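Side-chain contacts in transcriptional regulator, Crp/Fnr family (Eubacterium rectale ATCC 33656, PDB 3DV8), which is a putative Crp/Fnr-family transcriptional regulator that probably binds DNA through a helix-turn-helix domain joined to a cyclic-nucleotide-binding-type sensor domain: residues T57-D62 / I67-L72; D149-S154 / N177-H182; D74-L79 / A130-D135. All blocks are in the same frame, centred on the assembly; numbering follows the deposited sequence.

Contact 1: residues T57-D62 / I67-L72; sequences TYILSD and ITLYRL
Ile67 pairs with Ile59 near the turn between strands 55-60 and 66-72, and both backbone bonds that join them are weak, the shorter running from Ile59 N to Ile67 O at 3.3 Å. Their side chains lie alongside each other on one face of the sheet, pointing the same way, with Ile67 CG2 3.8 Å from Ile59 CG1. On that face Ile67 also packs on Ile143 of its own chain, and Met144 and Ile140 of the second subunit meet Ile67 and Ile59 respectively. Thr68 stands across from Tyr58 in an antiparallel non-hydrogen-bonded pair, its side chain on the other face, where OG1 is hydrogen-bonded to Arg56 NE and probably His178 ND1. At the next residue the hairpin, part of the antiparallel beta roll of the cyclic nucleotide-binding domain, slips by one position into a classic beta bulge: Leu69 and Tyr70 both face Thr57. Thr57 O therefore takes two backbone donors, Leu69 N at 2.9 Å and, weakly, Tyr70 N at 3.5 Å. Leu69 CD1 comes within 3.8 Å of Ile59 CG2, the two side chains meeting at about a right angle. Tyr70 completes the pairing by accepting Thr57 N at its O, 3.1 Å away. With CG of Tyr70 set between its backbone N and carbonyl carbon (chi1 55°), the ring swings across to Thr57, whose CB sits over one face as a CH-pi contact, 3.7 Å from the Tyr70 ring centroid and 21° off the normal. Leu72 CG meets the edge of the same ring, in its plane, and Arg132 of helix 119-145 touches both side chains.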
loop_
_atom_site.group_PDB
_atom_site.type_symbol
_atom_site.label_atom_id
_atom_site.label_comp_id
_atom_site.label_asym_id
_atom_site.label_seq_id
_atom_site.Cartn_x
_atom_site.Cartn_y
_atom_site.Cartn_z
ATOM N N THR A 57 -11.448 3.022 6.764
ATOM C CA THR A 57 -10.754 1.753 6.545
ATOM C C THR A 57 -9.492 1.775 7.400
ATOM O O THR A 57 -8.704 2.698 7.308
ATOM C CB THR A 57 -10.415 1.525 5.080
ATOM O OG1 THR A 57 -11.639 1.469 4.349
ATOM C CG2 THR A 57 -9.647 0.201 4.882
ATOM N N TYR A 58 -9.334 0.764 8.251
ATOM C CA TYR A 58 -8.184 0.651 9.143
ATOM C C TYR A 58 -7.753 -0.797 9.367
ATOM O O TYR A 58 -8.440 -1.752 8.951
ATOM C CB TYR A 58 -8.488 1.344 10.480
ATOM C CG TYR A 58 -9.584 0.732 11.354
ATOM C CD1 TYR A 58 -10.943 0.848 11.011
ATOM C CD2 TYR A 58 -9.266 0.104 12.567
ATOM C CE1 TYR A 58 -11.958 0.313 11.835
ATOM C CE2 TYR A 58 -10.265 -0.436 13.391
ATOM C CZ TYR A 58 -11.609 -0.324 13.023
ATOM O OH TYR A 58 -12.579 -0.857 13.838
ATOM N N ILE A 59 -6.591 -0.939 10.001
ATOM C CA ILE A 59 -6.041 -2.242 10.341
ATOM C C ILE A 59 -5.802 -2.285 11.841
ATOM O O ILE A 59 -5.552 -1.257 12.457
ATOM C CB ILE A 59 -4.785 -2.601 9.498
ATOM C CG1 ILE A 59 -3.630 -1.601 9.696
ATOM C CG2 ILE A 59 -5.183 -2.696 8.025
ATOM C CD1 ILE A 59 -2.354 -1.994 8.970
ATOM N N LEU A 60 -5.910 -3.485 12.401
ATOM C CA LEU A 60 -5.754 -3.747 13.823
ATOM C C LEU A 60 -4.602 -4.715 14.042
ATOM O O LEU A 60 -4.517 -5.730 13.349
ATOM C CB LEU A 60 -7.046 -4.373 14.387
ATOM C CG LEU A 60 -8.145 -3.464 14.942
ATOM C CD1 LEU A 60 -9.492 -4.160 14.898
ATOM C CD2 LEU A 60 -7.806 -3.033 16.372
ATOM N N SER A 61 -3.728 -4.409 15.001
ATOM C CA SER A 61 -2.676 -5.343 15.399
ATOM C C SER A 61 -3.355 -6.372 16.302
ATOM O O SER A 61 -4.455 -6.126 16.840
ATOM C CB SER A 61 -1.527 -4.663 16.171
ATOM O OG SER A 61 -1.793 -4.482 17.557
ATOM N N ASP A 62 -2.685 -7.508 16.495
ATOM C CA ASP A 62 -3.179 -8.554 17.420
ATOM C C ASP A 62 -3.296 -8.058 18.901
ATOM O O ASP A 62 -4.021 -8.663 19.695
ATOM C CB ASP A 62 -2.374 -9.872 17.286
ATOM C CG ASP A 62 -0.854 -9.694 17.479
ATOM O OD1 ASP A 62 -0.374 -8.548 17.677
ATOM O OD2 ASP A 62 -0.137 -10.719 17.409
ATOM N N ILE A 67 -4.308 1.872 12.996
ATOM C CA ILE A 67 -3.891 2.995 12.127
ATOM C C ILE A 67 -4.874 3.073 10.938
ATOM O O ILE A 67 -5.175 2.050 10.330
ATOM C CB ILE A 67 -2.390 2.934 11.673
ATOM C CG1 ILE A 67 -1.993 4.228 10.936
ATOM C CG2 ILE A 67 -2.100 1.720 10.811
ATOM C CD1 ILE A 67 -0.504 4.335 10.586
ATOM N N THR A 68 -5.386 4.274 10.643
ATOM C CA THR A 68 -6.302 4.504 9.512
ATOM C C THR A 68 -5.528 4.464 8.187
ATOM O O THR A 68 -4.528 5.167 8.030
ATOM C CB THR A 68 -7.016 5.889 9.609
ATOM O OG1 THR A 68 -7.781 5.946 10.818
ATOM C CG2 THR A 68 -7.940 6.155 8.412
ATOM N N LEU A 69 -5.994 3.640 7.250
ATOM C CA LEU A 69 -5.407 3.562 5.922
ATOM C C LEU A 69 -5.922 4.733 5.076
ATOM O O LEU A 69 -5.137 5.451 4.461
ATOM C CB LEU A 69 -5.708 2.216 5.262
ATOM C CG LEU A 69 -5.196 0.968 6.001
ATOM C CD1 LEU A 69 -5.487 -0.263 5.165
ATOM C CD2 LEU A 69 -3.707 1.039 6.306
ATOM N N TYR A 70 -7.235 4.919 5.055
ATOM C CA TYR A 70 -7.869 6.011 4.313
ATOM C C TYR A 70 -9.306 6.167 4.771
ATOM O O TYR A 70 -9.842 5.306 5.482
ATOM C CB TYR A 70 -7.844 5.731 2.795
ATOM C CG TYR A 70 -8.465 4.403 2.409
ATOM C CD1 TYR A 70 -9.838 4.297 2.152
ATOM C CD2 TYR A 70 -7.676 3.241 2.316
ATOM C CE1 TYR A 70 -10.422 3.072 1.825
ATOM C CE2 TYR A 70 -8.242 2.006 1.976
ATOM C CZ TYR A 70 -9.622 1.927 1.739
ATOM O OH TYR A 70 -10.196 0.724 1.401
ATOM N N ARG A 71 -9.919 7.264 4.339
ATOM C CA ARG A 71 -11.325 7.557 4.595
ATOM C C ARG A 71 -12.082 7.672 3.267
ATOM O O ARG A 71 -11.527 8.117 2.255
ATOM C CB ARG A 71 -11.468 8.843 5.401
ATOM C CG ARG A 71 -11.175 8.686 6.885
ATOM C CD ARG A 71 -11.026 10.060 7.525
ATOM N NE ARG A 71 -11.266 10.110 8.969
ATOM C CZ ARG A 71 -11.011 11.169 9.746
ATOM N NH1 ARG A 71 -10.410 12.267 9.278
ATOM N NH2 ARG A 71 -11.309 11.117 11.038
ATOM N N LEU A 72 -13.346 7.249 3.298
ATOM C CA LEU A 72 -14.266 7.338 2.169
ATOM C C LEU A 72 -15.393 8.300 2.583
ATOM O O LEU A 72 -15.929 8.187 3.692
ATOM C CB LEU A 72 -14.814 5.953 1.820
ATOM C CG LEU A 72 -13.809 4.853 1.449
ATOM C CD1 LEU A 72 -14.566 3.563 1.224
ATOM C CD2 LEU A 72 -12.985 5.207 0.206
#

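Contact 2: residues D149-S154 / N177-H182; sequences DKRVAS and NHLGSH
The turn of the helix-turn-helix, where helix 172-179 finishes at Leu179 ahead of helix 183-195, is fastened to Arg151 and Val152 of helix 148-163. Gly180 follows Leu179 with positive phi and breaks the helix. Leu179 O is gripped from the edge of the Arg151 guanidinium, close to its plane: NH2 donates at 3.2 Å to Leu179 O, and NH1 adds a weak second bond to the same oxygen at 3.3 Å. The stronger donor approaches well to one side of the C=O direction, at a C=O...N angle of 119°, and is tilted 25° from the carbonyl plane. A bend in the arginine chain at chi3 (61°) turns the group toward this carbonyl, and Gln142 OE1 of helix 119-145 accepts a hydrogen bond from NE. Leu179 also supplies the apolar half of the contact. Its CD2 lies over one face of the guanidinium, 4.2 Å from Arg151 NH2, while its CD1 reaches Val152 CG2 at 3.6 Å, the two side chains crossing at about a right angle. Val152 packs in addition on Met189 and Phe193 of helix 183-195, which probably corresponds to the recognition helix, as in other Crp/Fnr regulators. With NE, NH1 (weakly) and NH2 all bonded, the buried guanidinium is probably restrained in rotation, and its positive charge would probably be favoured beside a carbonyl at the C-terminal end of a helix.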
loop_
_atom_site.group_PDB
_atom_site.type_symbol
_atom_site.label_atom_id
_atom_site.label_comp_id
_atom_site.label_asym_id
_atom_site.label_seq_id
_atom_site.Cartn_x
_atom_site.Cartn_y
_atom_site.Cartn_z
ATOM N N ASP A 149 4.823 14.843 15.683
ATOM C CA ASP A 149 4.315 16.222 15.834
ATOM C C ASP A 149 3.699 16.741 14.517
ATOM O O ASP A 149 2.621 17.344 14.532
ATOM C CB ASP A 149 5.387 17.209 16.378
ATOM C CG ASP A 149 6.632 17.331 15.483
ATOM O OD1 ASP A 149 7.014 16.345 14.819
ATOM O OD2 ASP A 149 7.246 18.419 15.471
ATOM N N LYS A 150 4.358 16.459 13.391
ATOM C CA LYS A 150 3.868 16.884 12.076
ATOM C C LYS A 150 2.603 16.144 11.654
ATOM O O LYS A 150 1.692 16.744 11.081
ATOM C CB LYS A 150 4.960 16.754 11.012
ATOM C CG LYS A 150 6.137 17.666 11.286
ATOM C CD LYS A 150 7.063 17.826 10.099
ATOM C CE LYS A 150 8.302 16.980 10.167
ATOM N NZ LYS A 150 9.325 17.528 11.134
ATOM N N ARG A 151 2.538 14.857 11.985
ATOM C CA ARG A 151 1.386 14.008 11.657
ATOM C C ARG A 151 0.157 14.349 12.500
ATOM O O ARG A 151 -0.959 14.299 11.985
ATOM C CB ARG A 151 1.763 12.526 11.767
ATOM C CG ARG A 151 2.864 12.158 10.768
ATOM C CD ARG A 151 3.325 10.733 10.841
ATOM N NE ARG A 151 2.230 9.810 10.555
ATOM C CZ ARG A 151 1.795 8.806 11.327
ATOM N NH1 ARG A 151 2.404 8.439 12.457
ATOM N NH2 ARG A 151 0.751 8.096 10.892
ATOM N N VAL A 152 0.365 14.683 13.779
ATOM C CA VAL A 152 -0.711 15.149 14.664
ATOM C C VAL A 152 -1.228 16.491 14.116
ATOM O O VAL A 152 -2.435 16.659 13.951
ATOM C CB VAL A 152 -0.271 15.263 16.165
ATOM C CG1 VAL A 152 -1.382 15.885 17.031
ATOM C CG2 VAL A 152 0.114 13.892 16.713
ATOM N N ALA A 153 -0.306 17.416 13.818
ATOM C CA ALA A 153 -0.626 18.708 13.185
ATOM C C ALA A 153 -1.446 18.520 11.897
ATOM O O ALA A 153 -2.454 19.203 11.676
ATOM C CB ALA A 153 0.644 19.465 12.872
ATOM N N SER A 154 -1.019 17.573 11.074
ATOM C CA SER A 154 -1.704 17.240 9.821
ATOM C C SER A 154 -3.119 16.683 10.038
ATOM O O SER A 154 -4.044 17.026 9.297
ATOM C CB SER A 154 -0.868 16.226 9.029
ATOM O OG SER A 154 -1.431 16.007 7.757
ATOM N N ASN A 177 -5.462 6.026 17.540
ATOM C CA ASN A 177 -5.980 4.993 16.626
ATOM C C ASN A 177 -5.934 5.401 15.148
ATOM O O ASN A 177 -5.811 4.543 14.282
ATOM C CB ASN A 177 -7.398 4.558 17.029
ATOM C CG ASN A 177 -7.442 3.829 18.385
ATOM O OD1 ASN A 177 -6.410 3.441 18.935
ATOM N ND2 ASN A 177 -8.646 3.651 18.923
ATOM N N HIS A 178 -6.041 6.699 14.867
ATOM C CA HIS A 178 -5.875 7.207 13.496
ATOM C C HIS A 178 -4.431 7.136 13.002
ATOM O O HIS A 178 -4.198 6.766 11.856
ATOM C CB HIS A 178 -6.379 8.652 13.352
ATOM C CG HIS A 178 -7.851 8.757 13.148
ATOM N ND1 HIS A 178 -8.478 8.179 12.065
ATOM C CD2 HIS A 178 -8.815 9.408 13.842
ATOM C CE1 HIS A 178 -9.769 8.444 12.117
ATOM N NE2 HIS A 178 -10.000 9.195 13.180
ATOM N N LEU A 179 -3.484 7.471 13.880
ATOM C CA LEU A 179 -2.063 7.572 13.550
ATOM C C LEU A 179 -1.172 6.354 13.840
ATOM O O LEU A 179 -0.002 6.371 13.461
ATOM C CB LEU A 179 -1.476 8.795 14.290
ATOM C CG LEU A 179 -2.156 10.154 14.070
ATOM C CD1 LEU A 179 -1.459 11.202 14.909
ATOM C CD2 LEU A 179 -2.161 10.567 12.604
ATOM N N GLY A 180 -1.683 5.300 14.474
ATOM C CA GLY A 180 -0.827 4.172 14.852
ATOM C C GLY A 180 0.072 4.482 16.039
ATOM O O GLY A 180 1.173 3.940 16.118
ATOM N N SER A 181 -0.397 5.327 16.965
ATOM C CA SER A 181 0.349 5.717 18.170
ATOM C C SER A 181 -0.384 5.224 19.430
ATOM O O SER A 181 -1.384 4.500 19.323
ATOM C CB SER A 181 0.521 7.237 18.190
ATOM O OG SER A 181 1.418 7.624 19.218
ATOM N N HIS A 182 0.159 5.553 20.607
ATOM C CA HIS A 182 -0.460 5.225 21.909
ATOM C C HIS A 182 -1.050 6.509 22.492
ATOM O O HIS A 182 -0.492 7.581 22.281
ATOM C CB HIS A 182 0.565 4.598 22.865
ATOM C CG HIS A 182 -0.014 4.107 24.162
ATOM N ND1 HIS A 182 0.089 4.815 25.342
ATOM C CD2 HIS A 182 -0.686 2.969 24.465
ATOM C CE1 HIS A 182 -0.503 4.140 26.312
ATOM N NE2 HIS A 182 -0.980 3.015 25.806
#

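Contact 3: residues D74-L79 / A130-D135; sequences DMDMCL and ATRFSD
Arg132 reaches from the long helix 119-145, the dimerisation helix of the Crp/Fnr fold, to Asp76 and Met77 at the edge of the beta roll of the cyclic nucleotide-binding domain. The firm part of the contact is a single hydrogen bond: Arg132 NH2 donates to Met77 O at 3.2 Å, nearly straight at 167°, with the oxygen at the guanidinium edge and close to its plane. A bend at chi2 of Arg132 (-72°) directs the chain, against which Tyr70 and Leu72 of strand 66-72 both pack. The ionic side is looser and partly exposed. Asp76 OD1 approaches the same NH2 of Arg132 obliquely, in a long salt bridge of 3.7 Å, and its carboxylate plane stands 78° from that of the guanidinium; OD2 accepts the backbone N of Phe73. A leucine in place of Arg132 would probably leave Met77 O without this donor and the carboxylates of Asp76 and Asp135 without the positive charge they share. The helix also faces the second subunit, where Phe133 stacks on Phe133 of that subunit. One turn of helix onward from Arg132, Asp135 ends the charge network: its OD2 takes a weak bond from Arg132 NH1 at 3.3 Å.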
loop_
_atom_site.group_PDB
_atom_site.type_symbol
_atom_site.label_atom_id
_atom_site.label_comp_id
_atom_site.label_asym_id
_atom_site.label_seq_id
_atom_site.Cartn_x
_atom_site.Cartn_y
_atom_site.Cartn_z
ATOM N N ASP A 74 -18.816 11.112 0.842
ATOM C CA ASP A 74 -19.946 11.114 -0.118
ATOM C C ASP A 74 -19.407 10.894 -1.534
ATOM O O ASP A 74 -18.399 11.491 -1.888
ATOM C CB ASP A 74 -20.732 12.449 -0.091
ATOM C CG ASP A 74 -21.335 12.779 1.285
ATOM O OD1 ASP A 74 -20.967 12.144 2.295
ATOM O OD2 ASP A 74 -22.180 13.689 1.369
HETATM N N MSE A 75 -20.053 10.004 -2.292
HETATM C CA MSE A 75 -19.698 9.629 -3.692
HETATM C C MSE A 75 -18.524 8.664 -3.908
HETATM O O MSE A 75 -18.357 8.180 -5.026
HETATM C CB MSE A 75 -19.564 10.849 -4.615
HETATM C CG MSE A 75 -20.861 11.563 -4.825
HETATM SE SE MSE A 75 -20.580 13.278 -5.583
HETATM C CE MSE A 75 -19.818 14.236 -3.927
ATOM N N ASP A 76 -17.730 8.374 -2.874
ATOM C CA ASP A 76 -16.656 7.378 -2.981
ATOM C C ASP A 76 -17.244 5.974 -3.099
ATOM O O ASP A 76 -18.424 5.753 -2.810
ATOM C CB ASP A 76 -15.696 7.411 -1.766
ATOM C CG ASP A 76 -14.627 8.483 -1.869
ATOM O OD1 ASP A 76 -14.030 8.634 -2.958
ATOM O OD2 ASP A 76 -14.320 9.124 -0.839
HETATM N N MSE A 77 -16.410 5.046 -3.564
HETATM C CA MSE A 77 -16.744 3.628 -3.626
HETATM C C MSE A 77 -15.772 2.822 -2.811
HETATM O O MSE A 77 -14.577 3.052 -2.866
HETATM C CB MSE A 77 -16.765 3.098 -5.048
HETATM C CG MSE A 77 -18.144 2.756 -5.552
HETATM SE SE MSE A 77 -18.057 2.718 -7.459
HETATM C CE MSE A 77 -18.000 4.755 -7.719
ATOM N N CYS A 78 -16.312 1.860 -2.075
ATOM C CA CYS A 78 -15.525 0.954 -1.269
ATOM C C CYS A 78 -15.354 -0.326 -2.077
ATOM O O CYS A 78 -16.347 -0.935 -2.468
ATOM C CB CYS A 78 -16.245 0.663 0.037
ATOM S SG CYS A 78 -15.302 -0.373 1.121
ATOM N N LEU A 79 -14.105 -0.700 -2.352
ATOM C CA LEU A 79 -13.783 -1.945 -3.058
ATOM C C LEU A 79 -13.444 -3.073 -2.089
ATOM O O LEU A 79 -13.901 -4.206 -2.287
ATOM C CB LEU A 79 -12.603 -1.742 -4.023
ATOM C CG LEU A 79 -12.096 -2.938 -4.853
ATOM C CD1 LEU A 79 -13.226 -3.673 -5.568
ATOM C CD2 LEU A 79 -11.062 -2.481 -5.867
ATOM N N ALA A 130 -6.008 1.255 -7.695
ATOM C CA ALA A 130 -4.879 2.180 -7.841
ATOM C C ALA A 130 -5.025 3.418 -6.944
ATOM O O ALA A 130 -4.053 3.834 -6.323
ATOM C CB ALA A 130 -4.701 2.586 -9.309
ATOM N N THR A 131 -6.241 3.971 -6.863
ATOM C CA THR A 131 -6.560 5.111 -5.979
ATOM C C THR A 131 -6.287 4.775 -4.507
ATOM O O THR A 131 -5.627 5.543 -3.806
ATOM C CB THR A 131 -8.053 5.534 -6.097
ATOM O OG1 THR A 131 -8.365 5.795 -7.466
ATOM C CG2 THR A 131 -8.354 6.779 -5.270
ATOM N N ARG A 132 -6.775 3.613 -4.071
ATOM C CA ARG A 132 -6.611 3.139 -2.684
ATOM C C ARG A 132 -5.137 2.746 -2.428
ATOM O O ARG A 132 -4.614 3.006 -1.341
ATOM C CB ARG A 132 -7.585 1.989 -2.368
ATOM C CG ARG A 132 -9.090 2.299 -2.659
ATOM C CD ARG A 132 -9.771 3.275 -1.711
ATOM N NE ARG A 132 -11.025 3.814 -2.286
ATOM C CZ ARG A 132 -11.196 5.033 -2.820
ATOM N NH1 ARG A 132 -10.221 5.947 -2.854
ATOM N NH2 ARG A 132 -12.382 5.384 -3.318
ATOM N N PHE A 133 -4.482 2.147 -3.436
ATOM C CA PHE A 133 -3.040 1.815 -3.393
ATOM C C PHE A 133 -2.287 3.138 -3.204
ATOM O O PHE A 133 -1.435 3.234 -2.322
ATOM C CB PHE A 133 -2.572 1.153 -4.706
ATOM C CG PHE A 133 -1.299 0.310 -4.608
ATOM C CD1 PHE A 133 -0.284 0.536 -3.662
ATOM C CD2 PHE A 133 -1.084 -0.679 -5.576
ATOM C CE1 PHE A 133 0.863 -0.253 -3.642
ATOM C CE2 PHE A 133 0.064 -1.461 -5.574
ATOM C CZ PHE A 133 1.045 -1.250 -4.610
ATOM N N SER A 134 -2.627 4.149 -4.015
ATOM C CA SER A 134 -2.019 5.484 -3.905
ATOM C C SER A 134 -2.263 6.115 -2.517
ATOM O O SER A 134 -1.326 6.687 -1.960
ATOM C CB SER A 134 -2.498 6.431 -5.015
ATOM O OG SER A 134 -2.238 5.909 -6.305
ATOM N N ASP A 135 -3.483 5.982 -1.963
ATOM C CA ASP A 135 -3.812 6.481 -0.598
ATOM C C ASP A 135 -2.872 5.861 0.446
ATOM O O ASP A 135 -2.274 6.567 1.267
ATOM C CB ASP A 135 -5.263 6.146 -0.173
ATOM C CG ASP A 135 -6.330 6.868 -0.993
ATOM O OD1 ASP A 135 -6.042 7.924 -1.585
ATOM O OD2 ASP A 135 -7.486 6.385 -1.020
#

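In the fold
Contact 1 is the hub, its centre about 13 Å from the centres of both other contacts, which lie about 22 Å apart with nearest atoms about 10 Å from each other. It meets contact 2 at the junction of sensor and DNA-binding domains, where Thr68 OG1 and His178 ND1, 2.7 Å apart, probably share a hydrogen bond and Ile67 packs on Leu179. It meets contact 3 where strand 66-72 lies against helix 119-145, with Leu72 CD2 3.5 Å from Arg132 NE. Contacts 1 and 3 both touch the second subunit, contact 2 does not. Hairpin 55-72 thus touches both the dimer-interface helix and the helix-turn-helix domain, while helices 119-145 and 148-163 follow each other in the chain.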